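Local coordinates for D-alanyl-D-alanine carboxypeptidase (Penicillin binding protein) family protein (Francisella tularensis subsp. tularensis, PDB 6OSU) that probably trims the terminal D-alanine from peptidoglycan precursors as a serine-type D-Ala-D-Ala carboxypeptidase of the peptidase S11 family, at residues Ile89-Asn94 with Thr129-Glu134. Numbering follows the deposited sequence.
Sequences IPISEN and TIALAE
Glu134 OE1 is gripped by the hydroxyl of Ser92 and by a water molecule at the start of helix 93-96. Ser92 OG donates a hydrogen bond to Glu134 OE1; the modelled 2.4 Å is very short and doubtful as a value. Water 1 donates a hydrogen bond to Glu134 OE1 (2.7 Å), accepts one from Ser92 N and donates one to Pro90 O, tying the carboxylate to the backbone ahead of the helix. On the other oxygen, Asn94 ND2 donates to Glu134 OE2 over 3.0 Å along a bent path, with an N-H...O angle of 144°. The amide comes from above the carboxylate plane, 60° out of it, and the two flat groups are clearly turned against each other. With CG anti to its backbone N (chi1 175°), Asn94 stretches across to helix 126-137, where its ND2 also lies 3.5 Å from CG2 of Ile130, the two side chains crossing at about a right angle.

Next to these polar groups the contact is apolar and buried. Ile91 lays CD1 against the methyl of Ala131, CD1 to CB 3.7 Å, while the CD1 of Ile89 meets CD2 of Leu132 at 3.7 Å and its CG2 branch faces Ala131 O. Val113 and Leu116 of helix 113-123 cover Ile89 as well, and Ala95 packs on Ile130, Ala131 and Glu134.

Ser92 OG also bonds to Ala95 N, making Ser92 the N-cap of helix 93-96; Glu134 thus meets the capping hydroxyl itself. The side chain of Ile130 lies about 8 Å from that of Lys67, the predicted proton acceptor, without touching it. The arrangement is an N-capped helix start, following strand 88-90 of a two-stranded sheet, docked on helix 126-137 within the peptidase S11 carboxypeptidase domain.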
loop_
_atom_site.group_PDB
_atom_site.type_symbol
_atom_site.label_atom_id
_atom_site.label_comp_id
_atom_site.label_asym_id
_atom_site.label_seq_id
_atom_site.Cartn_x
_atom_site.Cartn_y
_atom_site.Cartn_z
ATOM N N ILE A 89 0.922 22.585 16.756
ATOM C CA ILE A 89 2.330 22.752 16.399
ATOM C C ILE A 89 2.568 24.199 15.993
ATOM O O ILE A 89 1.801 24.735 15.180
ATOM C CB ILE A 89 2.744 21.798 15.266
ATOM C CG1 ILE A 89 2.782 20.364 15.779
ATOM C CG2 ILE A 89 4.095 22.195 14.692
ATOM C CD1 ILE A 89 1.866 19.469 15.027
ATOM N N PRO A 90 3.602 24.855 16.512
ATOM C CA PRO A 90 3.944 26.191 16.021
ATOM C C PRO A 90 4.543 26.119 14.625
ATOM O O PRO A 90 5.268 25.180 14.285
ATOM C CB PRO A 90 4.965 26.694 17.046
ATOM C CG PRO A 90 5.598 25.438 17.574
ATOM C CD PRO A 90 4.509 24.400 17.583
ATOM N N ILE A 91 4.229 27.119 13.813
ATOM C CA ILE A 91 4.737 27.213 12.451
ATOM C C ILE A 91 5.907 28.185 12.463
ATOM O O ILE A 91 5.724 29.389 12.679
ATOM C CB ILE A 91 3.650 27.667 11.471
ATOM C CG1 ILE A 91 2.382 26.830 11.651
ATOM C CG2 ILE A 91 4.162 27.590 10.041
ATOM C CD1 ILE A 91 2.573 25.355 11.386
ATOM N N SER A 92 7.112 27.670 12.236
ATOM C CA SER A 92 8.278 28.528 12.120
ATOM C C SER A 92 8.237 29.309 10.810
ATOM O O SER A 92 7.512 28.966 9.870
ATOM C CB SER A 92 9.563 27.703 12.191
ATOM O OG SER A 92 9.636 26.779 11.118
ATOM N N GLU A 93 9.033 30.380 10.755
ATOM C CA GLU A 93 9.167 31.114 9.502
ATOM C C GLU A 93 9.856 30.271 8.439
ATOM O O GLU A 93 9.603 30.459 7.244
ATOM C CB GLU A 93 9.922 32.423 9.727
ATOM C CG GLU A 93 9.020 33.648 9.712
ATOM C CD GLU A 93 9.518 34.761 10.611
ATOM O OE1 GLU A 93 10.716 35.107 10.527
ATOM O OE2 GLU A 93 8.712 35.285 11.409
ATOM N N ASN A 94 10.717 29.338 8.850
ATOM C CA ASN A 94 11.309 28.409 7.894
ATOM C C ASN A 94 10.232 27.570 7.220
ATOM O O ASN A 94 10.213 27.435 5.992
ATOM C CB ASN A 94 12.334 27.511 8.588
ATOM C CG ASN A 94 12.893 26.447 7.662
ATOM O OD1 ASN A 94 13.553 26.759 6.672
ATOM N ND2 ASN A 94 12.631 25.184 7.979
ATOM N N THR A 129 4.680 19.681 5.959
ATOM C CA THR A 129 5.666 18.629 6.186
ATOM C C THR A 129 6.831 19.141 7.024
ATOM O O THR A 129 7.274 18.476 7.967
ATOM C CB THR A 129 6.170 18.089 4.847
ATOM O OG1 THR A 129 5.052 17.712 4.037
ATOM C CG2 THR A 129 7.064 16.875 5.061
ATOM N N ILE A 130 7.336 20.331 6.695
ATOM C CA ILE A 130 8.470 20.887 7.426
ATOM C C ILE A 130 8.072 21.221 8.859
ATOM O O ILE A 130 8.869 21.058 9.792
ATOM C CB ILE A 130 9.026 22.115 6.680
ATOM C CG1 ILE A 130 9.664 21.685 5.358
ATOM C CG2 ILE A 130 10.026 22.877 7.539
ATOM C CD1 ILE A 130 10.579 20.483 5.491
ATOM N N ALA A 131 6.833 21.682 9.061
ATOM C CA ALA A 131 6.389 22.036 10.406
ATOM C C ALA A 131 6.284 20.806 11.297
ATOM O O ALA A 131 6.617 20.865 12.486
ATOM C CB ALA A 131 5.053 22.774 10.346
ATOM N N LEU A 132 5.821 19.681 10.745
ATOM C CA LEU A 132 5.783 18.444 11.520
ATOM C C LEU A 132 7.187 17.924 11.797
ATOM O O LEU A 132 7.469 17.435 12.898
ATOM C CB LEU A 132 4.960 17.384 10.787
ATOM C CG LEU A 132 3.445 17.579 10.771
ATOM C CD1 LEU A 132 2.803 16.676 9.727
ATOM C CD2 LEU A 132 2.863 17.314 12.148
ATOM N N ALA A 133 8.082 18.028 10.811
ATOM C CA ALA A 133 9.432 17.500 10.967
ATOM C C ALA A 133 10.209 18.270 12.027
ATOM O O ALA A 133 10.870 17.669 12.882
ATOM C CB ALA A 133 10.165 17.534 9.626
ATOM N N GLU A 134 10.144 19.604 11.984
ATOM C CA GLU A 134 10.838 20.412 12.982
ATOM C C GLU A 134 10.367 20.094 14.396
ATOM O O GLU A 134 11.163 20.143 15.340
ATOM C CB GLU A 134 10.640 21.900 12.690
ATOM C CG GLU A 134 11.341 22.406 11.437
ATOM C CD GLU A 134 11.183 23.907 11.249
ATOM O OE1 GLU A 134 10.066 24.427 11.467
ATOM O OE2 GLU A 134 12.183 24.568 10.895
HETATM O O HOH W 1 7.473 25.094 11.884
#